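Long-range contacts in tryptophan synthase alpha chain (Chlamydia trachomatis, PDB 6V82), which probably cleaves indoleglycerol phosphate into indole and glyceraldehyde 3-phosphate, as the alpha subunit of the enzyme that makes L-tryptophan: residues I15-A20 with I225-F230; E78-I83 with A115-V120; E166-F171 with F198-V203. One frame throughout, in Å; residues are numbered along the deposited sequence.

In the fold
The eight-stranded parallel barrel is closed where its last strand meets its first, and interaction 1 is that seam, joining strands 13-19 and 223-226. The other two are nested inside the long loop it closes and follow one another along the chain. Interaction 2 sets helix 73-84 against the turn leading into strand 119-122; interaction 3 brings the turns before strands 172-175 and 202-205 together. Their centres lie about 16 and 21 Å from that of interaction 1 and about 21 Å from each other. Interaction 1 touches both, through Ala-20 on Ile-79 and Ile-15 on Val-203 and Phe-171. It closes the barrel beside the predicted catalytic residues Glu-44 and Asp-55, while the others pack parts nearer in sequence.

Interaction 1: I15-A20 with I225-F230; sequences IGYLTA and IVKTAF
One face of the Tyr-17 ring is covered by the aliphatic end of Lys-227, whose CE stands 3.6 Å from the ring centroid, almost on the normal, in a CH-pi contact. The ammonium follows over the same face, with NZ 4.8 Å from that centroid, a cation-pi pair; NZ finds its main polar partner in Asp-55, a salt bridge to a predicted proton acceptor of the active site. A bend at chi2 (61°) lays the lysine chain alongside the tyrosine, both side chains pointing the same way. The Phe-230 ring carries Val-226 CG1 over one face, toward its rim, while Gly-16 CA and Tyr-17 O come to its edge, the former 3.8 Å from CE2 of Phe-230.

Between these rings the parallel pairing of strands 13-19 and 223-226 closes the TIM barrel. Val-226 N gives a nearly straight bond to Ile-15 O (2.8 Å, 170° at the hydrogen), and Val-226 O receives Tyr-17 N at 3.1 Å, the donor being tilted from the carbonyl plane. Just past the last direct bond, a water donates to both Tyr-17 O and Lys-227 O. On the other face of the sheet from Val-226, Ile-15 and Ile-225 meet CB to CB at 4.1 Å. Tyr-17 OH shares a hydrogen bond with Thr-19 OG1, at 3.0 Å, and is also bonded to His-63 of helix 57-68.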
loop_
_atom_site.group_PDB
_atom_site.type_symbol
_atom_site.label_atom_id
_atom_site.label_comp_id
_atom_site.label_asym_id
_atom_site.label_seq_id
_atom_site.Cartn_x
_atom_site.Cartn_y
_atom_site.Cartn_z
ATOM N N ILE A 15 44.402 -24.810 22.174
ATOM C CA ILE A 15 43.226 -24.322 22.894
ATOM C C ILE A 15 41.988 -24.982 22.301
ATOM O O ILE A 15 41.811 -25.006 21.073
ATOM C CB ILE A 15 43.113 -22.790 22.818
ATOM C CG1 ILE A 15 44.413 -22.120 23.278
ATOM C CG2 ILE A 15 41.918 -22.306 23.625
ATOM C CD1 ILE A 15 44.464 -20.620 23.005
ATOM N N GLY A 16 41.137 -25.526 23.166
ATOM C CA GLY A 16 39.912 -26.165 22.729
ATOM C C GLY A 16 38.681 -25.463 23.264
ATOM O O GLY A 16 38.588 -25.196 24.468
ATOM N N TYR A 17 37.739 -25.149 22.376
ATOM C CA TYR A 17 36.510 -24.464 22.755
ATOM C C TYR A 17 35.396 -25.457 23.052
ATOM O O TYR A 17 35.204 -26.427 22.315
ATOM C CB TYR A 17 36.032 -23.521 21.651
ATOM C CG TYR A 17 34.712 -22.883 22.008
ATOM C CD1 TYR A 17 34.663 -21.772 22.837
ATOM C CD2 TYR A 17 33.508 -23.411 21.545
ATOM C CE1 TYR A 17 33.456 -21.197 23.181
ATOM C CE2 TYR A 17 32.304 -22.845 21.881
ATOM C CZ TYR A 17 32.277 -21.740 22.702
ATOM O OH TYR A 17 31.067 -21.171 23.053
ATOM N N LEU A 18 34.648 -25.182 24.118
ATOM C CA LEU A 18 33.382 -25.846 24.402
ATOM C C LEU A 18 32.377 -24.820 24.907
ATOM O O LEU A 18 32.733 -23.890 25.638
ATOM C CB LEU A 18 33.506 -26.940 25.466
ATOM C CG LEU A 18 34.204 -28.237 25.118
ATOM C CD1 LEU A 18 34.252 -29.119 26.368
ATOM C CD2 LEU A 18 33.480 -28.925 23.983
ATOM N N THR A 19 31.110 -25.019 24.555
ATOM C CA THR A 19 30.031 -24.202 25.099
ATOM C C THR A 19 29.578 -24.789 26.434
ATOM O O THR A 19 29.028 -25.895 26.480
ATOM C CB THR A 19 28.858 -24.128 24.134
ATOM O OG1 THR A 19 29.285 -23.548 22.891
ATOM C CG2 THR A 19 27.747 -23.288 24.747
ATOM N N ALA A 20 29.801 -24.045 27.516
ATOM C CA ALA A 20 29.290 -24.453 28.817
ATOM C C ALA A 20 27.787 -24.698 28.752
ATOM O O ALA A 20 27.025 -23.839 28.299
ATOM C CB ALA A 20 29.601 -23.380 29.865
ATOM N N ILE A 225 43.876 -22.471 18.153
ATOM C CA ILE A 225 42.595 -22.717 18.796
ATOM C C ILE A 225 41.727 -23.550 17.862
ATOM O O ILE A 225 41.640 -23.272 16.659
ATOM C CB ILE A 225 41.902 -21.403 19.206
ATOM C CG1 ILE A 225 40.511 -21.684 19.775
ATOM C CG2 ILE A 225 41.818 -20.429 18.048
ATOM C CD1 ILE A 225 39.865 -20.461 20.412
ATOM N N VAL A 226 41.122 -24.594 18.415
ATOM C CA VAL A 226 40.097 -25.386 17.749
ATOM C C VAL A 226 38.761 -24.853 18.257
ATOM O O VAL A 226 38.298 -25.233 19.338
ATOM C CB VAL A 226 40.253 -26.878 18.052
ATOM C CG1 VAL A 226 39.160 -27.668 17.373
ATOM C CG2 VAL A 226 41.641 -27.370 17.662
ATOM N N LYS A 227 38.139 -23.963 17.487
ATOM C CA LYS A 227 36.917 -23.295 17.926
ATOM C C LYS A 227 35.658 -24.087 17.589
ATOM O O LYS A 227 34.793 -24.272 18.450
ATOM C CB LYS A 227 36.831 -21.899 17.299
ATOM C CG LYS A 227 35.572 -21.122 17.659
ATOM C CD LYS A 227 35.495 -20.892 19.169
ATOM C CE LYS A 227 34.201 -20.183 19.573
ATOM N NZ LYS A 227 34.150 -18.731 19.192
ATOM N N THR A 228 35.534 -24.543 16.342
ATOM C CA THR A 228 34.325 -25.195 15.848
ATOM C C THR A 228 34.345 -26.721 15.990
ATOM O O THR A 228 33.325 -27.318 16.357
ATOM C CB THR A 228 34.104 -24.823 14.375
ATOM O OG1 THR A 228 33.769 -23.432 14.273
ATOM C CG2 THR A 228 32.985 -25.646 13.750
ATOM N N ALA A 229 35.492 -27.367 15.737
ATOM C CA ALA A 229 35.484 -28.803 15.453
ATOM C C ALA A 229 34.881 -29.612 16.598
ATOM O O ALA A 229 34.055 -30.502 16.362
ATOM C CB ALA A 229 36.901 -29.289 15.134
ATOM N N PHE A 230 35.268 -29.305 17.845
ATOM C CA PHE A 230 34.770 -30.050 19.000
ATOM C C PHE A 230 33.261 -29.887 19.155
ATOM O O PHE A 230 32.534 -30.873 19.327
ATOM C CB PHE A 230 35.493 -29.594 20.270
ATOM C CG PHE A 230 36.968 -29.920 20.283
ATOM C CD1 PHE A 230 37.423 -31.161 19.864
ATOM C CD2 PHE A 230 37.897 -28.980 20.708
ATOM C CE1 PHE A 230 38.782 -31.460 19.875
ATOM C CE2 PHE A 230 39.254 -29.273 20.721
ATOM C CZ PHE A 230 39.697 -30.514 20.301
HETATM O O HOH W 1 34.658 -26.674 19.374
#

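Interaction 2: E78-I83 with A115-V120; sequences EIVEGI and AGINGV
Val-80 and Glu-81, on one turn of helix 73-84, meet Ala-115 and the chain that leaves helix 106-115, the backbones coming nearest between Glu-81 CA and Ala-115 CA, at 5.3 Å. Gly-116 ends that helix in a Schellman motif. Its positive phi (138°) turns the chain out of the helix, and its N passes 3.8 Å from Val-80 CG1.

Val-80 puts its two branches to different uses. With CG1 anti to the backbone N (chi1 174°), that methyl reaches the end of the neighbouring helix, 3.8 Å from Ala-115 CB and 3.4 Å from Ala-115 O. In this TIM barrel the contact joins an outer helix to the turn between helix 106-115 and strand 119-122, and both Val-80 and Ile-117 also pack on Leu-92 of strand 92-96. CG2, the other methyl of Val-80, meets Ile-117 CD1 at 3.6 Å, the two side chains crossing at about a right angle. At the solvent-exposed margin Glu-81 lends its aliphatic part, with CG 3.8 Å from Ala-115 CB, so that this one methyl group lies against both the valine and the glutamate stem.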
loop_
_atom_site.group_PDB
_atom_site.type_symbol
_atom_site.label_atom_id
_atom_site.label_comp_id
_atom_site.label_asym_id
_atom_site.label_seq_id
_atom_site.Cartn_x
_atom_site.Cartn_y
_atom_site.Cartn_z
ATOM N N GLU A 78 29.113 -24.624 38.716
ATOM C CA GLU A 78 29.124 -26.080 38.875
ATOM C C GLU A 78 30.002 -26.743 37.828
ATOM O O GLU A 78 30.729 -27.698 38.131
ATOM C CB GLU A 78 27.728 -26.659 38.732
ATOM C CG GLU A 78 26.770 -26.458 39.836
ATOM C CD GLU A 78 25.522 -27.279 39.578
ATOM O OE1 GLU A 78 25.663 -28.501 39.297
ATOM O OE2 GLU A 78 24.414 -26.693 39.614
ATOM N N ILE A 79 29.893 -26.286 36.575
ATOM C CA ILE A 79 30.665 -26.877 35.488
ATOM C C ILE A 79 32.154 -26.693 35.738
ATOM O O ILE A 79 32.940 -27.644 35.641
ATOM C CB ILE A 79 30.248 -26.260 34.145
ATOM C CG1 ILE A 79 28.878 -26.781 33.736
ATOM C CG2 ILE A 79 31.302 -26.560 33.082
ATOM C CD1 ILE A 79 28.300 -26.038 32.589
ATOM N N VAL A 80 32.561 -25.459 36.052
ATOM C CA VAL A 80 33.972 -25.188 36.302
ATOM C C VAL A 80 34.463 -25.991 37.494
ATOM O O VAL A 80 35.577 -26.526 37.480
ATOM C CB VAL A 80 34.203 -23.683 36.506
ATOM C CG1 VAL A 80 35.662 -23.428 36.913
ATOM C CG2 VAL A 80 33.847 -22.931 35.242
ATOM N N GLU A 81 33.644 -26.102 38.542
ATOM C CA GLU A 81 34.055 -26.910 39.687
ATOM C C GLU A 81 34.130 -28.392 39.337
ATOM O O GLU A 81 34.990 -29.102 39.864
ATOM C CB GLU A 81 33.114 -26.671 40.864
ATOM C CG GLU A 81 33.266 -25.274 41.450
ATOM C CD GLU A 81 32.145 -24.908 42.403
ATOM O OE1 GLU A 81 31.415 -25.828 42.814
ATOM O OE2 GLU A 81 31.993 -23.707 42.732
ATOM N N GLY A 82 33.264 -28.871 38.439
ATOM C CA GLY A 82 33.354 -30.256 38.007
ATOM C C GLY A 82 34.610 -30.541 37.204
ATOM O O GLY A 82 35.194 -31.624 37.315
ATOM N N ILE A 83 35.044 -29.575 36.385
ATOM C CA ILE A 83 36.307 -29.709 35.660
ATOM C C ILE A 83 37.484 -29.706 36.628
ATOM O O ILE A 83 38.414 -30.514 36.499
ATOM C CB ILE A 83 36.446 -28.584 34.614
ATOM C CG1 ILE A 83 35.384 -28.733 33.526
ATOM C CG2 ILE A 83 37.847 -28.565 34.030
ATOM C CD1 ILE A 83 35.252 -27.505 32.663
ATOM N N ALA A 115 36.403 -20.872 41.580
ATOM C CA ALA A 115 35.934 -22.135 41.021
ATOM C C ALA A 115 36.991 -22.787 40.134
ATOM O O ALA A 115 36.989 -24.016 39.971
ATOM C CB ALA A 115 34.637 -21.915 40.248
ATOM N N GLY A 116 37.904 -21.994 39.571
ATOM C CA GLY A 116 38.892 -22.537 38.666
ATOM C C GLY A 116 39.179 -21.713 37.422
ATOM O O GLY A 116 40.099 -22.061 36.677
ATOM N N ILE A 117 38.426 -20.634 37.165
ATOM C CA ILE A 117 38.675 -19.831 35.964
ATOM C C ILE A 117 39.973 -19.049 36.135
ATOM O O ILE A 117 40.264 -18.532 37.221
ATOM C CB ILE A 117 37.501 -18.877 35.677
ATOM C CG1 ILE A 117 36.219 -19.645 35.305
ATOM C CG2 ILE A 117 37.887 -17.876 34.589
ATOM C CD1 ILE A 117 36.363 -20.584 34.102
ATOM N N ASN A 118 40.766 -18.959 35.064
ATOM C CA ASN A 118 42.038 -18.247 35.096
ATOM C C ASN A 118 42.081 -17.024 34.206
ATOM O O ASN A 118 42.809 -16.077 34.508
ATOM C CB ASN A 118 43.182 -19.179 34.682
ATOM C CG ASN A 118 43.170 -20.477 35.457
ATOM O OD1 ASN A 118 42.893 -21.536 34.893
ATOM N ND2 ASN A 118 43.437 -20.401 36.769
ATOM N N GLY A 119 41.352 -17.024 33.106
ATOM C CA GLY A 119 41.322 -15.877 32.226
ATOM C C GLY A 119 39.909 -15.640 31.766
ATOM O O GLY A 119 39.076 -16.551 31.750
ATOM N N VAL A 120 39.640 -14.395 31.395
ATOM C CA VAL A 120 38.341 -13.999 30.875
ATOM C C VAL A 120 38.564 -13.275 29.561
ATOM O O VAL A 120 39.363 -12.333 29.488
ATOM C CB VAL A 120 37.558 -13.124 31.873
ATOM C CG1 VAL A 120 36.308 -12.576 31.217
ATOM C CG2 VAL A 120 37.184 -13.951 33.120
#

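Interaction 3: E166-F171 with F198-V203; sequences EYARGF and FDLPIV
Apolar packing carries most of the contact between 166-171 and 198-203. Leu-200 reaches the turn that follows helix 158-167, where its CD1 touches Ala-168 CB at 3.8 Å. Further on, Phe-171 CB meets Pro-201 CB at 4.0 Å, and the phenylalanine and Val-203 side chains cross obliquely, Phe-171 CD1 lying 3.7 Å from Val-203 CG2. The phenylalanine has CG between its backbone N and carbonyl carbon (chi1 68°), a setting that carries the ring away from Leu-200 and along to Val-203. The same ring meets Tyr-173 edge-to-face and touches Phe-8, and so belongs to a larger aromatic cluster.

Backbone oxygens also meet carbon atoms. Gly-170 O lies 3.2 Å from Pro-201 CD and 3.9 Å from Leu-200 CD2, and Pro-201 O lies 3.3 Å from Phe-171 CB. Pro-201 therefore receives one carbonyl at its ring and presents its own to the facing phenylalanine. Where the two chains come nearest, at Phe-171 and Pro-201, they are about to enter strands 172-175 and 202-205, neighbouring parallel strands of the TIM barrel.

The hydrogen bonds among the twelve residues are local to 166-171. Arg-169 NH1 donates to Glu-166 O and to Ala-168 O, 2.9 and 3.0 Å away, standing above the plane of each carbonyl. One guanidinium nitrogen thus bridges the last turn of the helix and the residue after it.

Between these two segments, then, hydrophobic fit does the joining and the arginine probably steadies the first turn from within; strand hydrogen bonding takes over at Leu-172, which bonds to Pro-201 and Val-203.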
loop_
_atom_site.group_PDB
_atom_site.type_symbol
_atom_site.label_atom_id
_atom_site.label_comp_id
_atom_site.label_asym_id
_atom_site.label_seq_id
_atom_site.Cartn_x
_atom_site.Cartn_y
_atom_site.Cartn_z
ATOM N N GLU A 166 48.063 -2.216 28.844
ATOM C CA GLU A 166 47.693 -1.959 30.231
ATOM C C GLU A 166 46.976 -3.157 30.849
ATOM O O GLU A 166 47.346 -3.624 31.933
ATOM C CB GLU A 166 46.814 -0.711 30.301
ATOM C CG GLU A 166 46.361 -0.332 31.695
ATOM C CD GLU A 166 47.257 0.708 32.334
ATOM O OE1 GLU A 166 48.490 0.659 32.110
ATOM O OE2 GLU A 166 46.720 1.583 33.049
ATOM N N TYR A 167 45.956 -3.680 30.164
ATOM C CA TYR A 167 45.077 -4.684 30.751
ATOM C C TYR A 167 45.389 -6.122 30.342
ATOM O O TYR A 167 44.923 -7.048 31.017
ATOM C CB TYR A 167 43.618 -4.368 30.399
ATOM C CG TYR A 167 43.139 -3.061 30.993
ATOM C CD1 TYR A 167 43.047 -2.903 32.372
ATOM C CD2 TYR A 167 42.786 -1.985 30.184
ATOM C CE1 TYR A 167 42.615 -1.716 32.929
ATOM C CE2 TYR A 167 42.353 -0.786 30.734
ATOM C CZ TYR A 167 42.270 -0.661 32.108
ATOM O OH TYR A 167 41.837 0.509 32.678
ATOM N N ALA A 168 46.158 -6.343 29.281
ATOM C CA ALA A 168 46.390 -7.703 28.811
ATOM C C ALA A 168 47.249 -8.486 29.795
ATOM O O ALA A 168 48.248 -7.981 30.312
ATOM C CB ALA A 168 47.056 -7.692 27.436
ATOM N N ARG A 169 46.840 -9.725 30.059
ATOM C CA ARG A 169 47.597 -10.667 30.874
ATOM C C ARG A 169 47.474 -12.050 30.250
ATOM O O ARG A 169 46.564 -12.317 29.463
ATOM C CB ARG A 169 47.099 -10.728 32.333
ATOM C CG ARG A 169 47.077 -9.407 33.091
ATOM C CD ARG A 169 48.479 -8.909 33.388
ATOM N NE ARG A 169 48.450 -7.787 34.314
ATOM C CZ ARG A 169 48.400 -6.511 33.944
ATOM N NH1 ARG A 169 48.378 -6.190 32.656
ATOM N NH2 ARG A 169 48.371 -5.556 34.870
ATOM N N GLY A 170 48.388 -12.938 30.624
ATOM C CA GLY A 170 48.345 -14.300 30.125
ATOM C C GLY A 170 48.861 -14.470 28.706
ATOM O O GLY A 170 50.007 -14.889 28.501
ATOM N N PHE A 171 48.012 -14.174 27.720
ATOM C CA PHE A 171 48.406 -14.202 26.318
ATOM C C PHE A 171 47.430 -13.325 25.548
ATOM O O PHE A 171 46.359 -12.970 26.047
ATOM C CB PHE A 171 48.424 -15.624 25.757
ATOM C CG PHE A 171 47.059 -16.240 25.646
ATOM C CD1 PHE A 171 46.383 -16.247 24.438
ATOM C CD2 PHE A 171 46.444 -16.798 26.757
ATOM C CE1 PHE A 171 45.118 -16.807 24.332
ATOM C CE2 PHE A 171 45.178 -17.362 26.660
ATOM C CZ PHE A 171 44.516 -17.365 25.441
ATOM N N PHE A 198 54.567 -6.666 23.378
ATOM C CA PHE A 198 53.792 -6.959 24.577
ATOM C C PHE A 198 54.492 -7.878 25.565
ATOM O O PHE A 198 54.087 -7.912 26.733
ATOM C CB PHE A 198 52.446 -7.588 24.203
ATOM C CG PHE A 198 51.498 -6.623 23.579
ATOM C CD1 PHE A 198 50.728 -5.786 24.368
ATOM C CD2 PHE A 198 51.383 -6.537 22.203
ATOM C CE1 PHE A 198 49.854 -4.880 23.796
ATOM C CE2 PHE A 198 50.513 -5.634 21.623
ATOM C CZ PHE A 198 49.748 -4.801 22.421
ATOM N N ASP A 199 55.521 -8.611 25.138
ATOM C CA ASP A 199 56.151 -9.652 25.958
ATOM C C ASP A 199 55.092 -10.541 26.619
ATOM O O ASP A 199 55.027 -10.696 27.843
ATOM C CB ASP A 199 57.098 -9.045 26.992
ATOM C CG ASP A 199 58.069 -10.066 27.559
ATOM O OD1 ASP A 199 58.845 -10.661 26.776
ATOM O OD2 ASP A 199 58.054 -10.277 28.789
ATOM N N LEU A 200 54.225 -11.091 25.780
ATOM C CA LEU A 200 53.214 -12.078 26.113
ATOM C C LEU A 200 53.140 -13.029 24.929
ATOM O O LEU A 200 53.476 -12.637 23.805
ATOM C CB LEU A 200 51.831 -11.443 26.354
ATOM C CG LEU A 200 51.532 -10.593 27.597
ATOM C CD1 LEU A 200 50.136 -9.979 27.495
ATOM C CD2 LEU A 200 51.661 -11.412 28.883
ATOM N N PRO A 201 52.724 -14.277 25.143
ATOM C CA PRO A 201 52.498 -15.163 23.994
ATOM C C PRO A 201 51.380 -14.618 23.114
ATOM O O PRO A 201 50.389 -14.067 23.604
ATOM C CB PRO A 201 52.116 -16.502 24.638
ATOM C CG PRO A 201 52.511 -16.380 26.080
ATOM C CD PRO A 201 52.408 -14.933 26.418
ATOM N N ILE A 202 51.560 -14.748 21.801
ATOM C CA ILE A 202 50.590 -14.280 20.818
ATOM C C ILE A 202 50.034 -15.504 20.111
ATOM O O ILE A 202 50.793 -16.287 19.523
ATOM C CB ILE A 202 51.219 -13.306 19.813
ATOM C CG1 ILE A 202 52.039 -12.247 20.540
ATOM C CG2 ILE A 202 50.145 -12.637 18.996
ATOM C CD1 ILE A 202 51.244 -11.436 21.513
ATOM N N VAL A 203 48.717 -15.677 20.169
ATOM C CA VAL A 203 48.059 -16.849 19.607
ATOM C C VAL A 203 47.193 -16.417 18.433
ATOM O O VAL A 203 46.342 -15.530 18.575
ATOM C CB VAL A 203 47.222 -17.590 20.664
ATOM C CG1 VAL A 203 46.457 -18.748 20.025
ATOM C CG2 VAL A 203 48.123 -18.081 21.779
#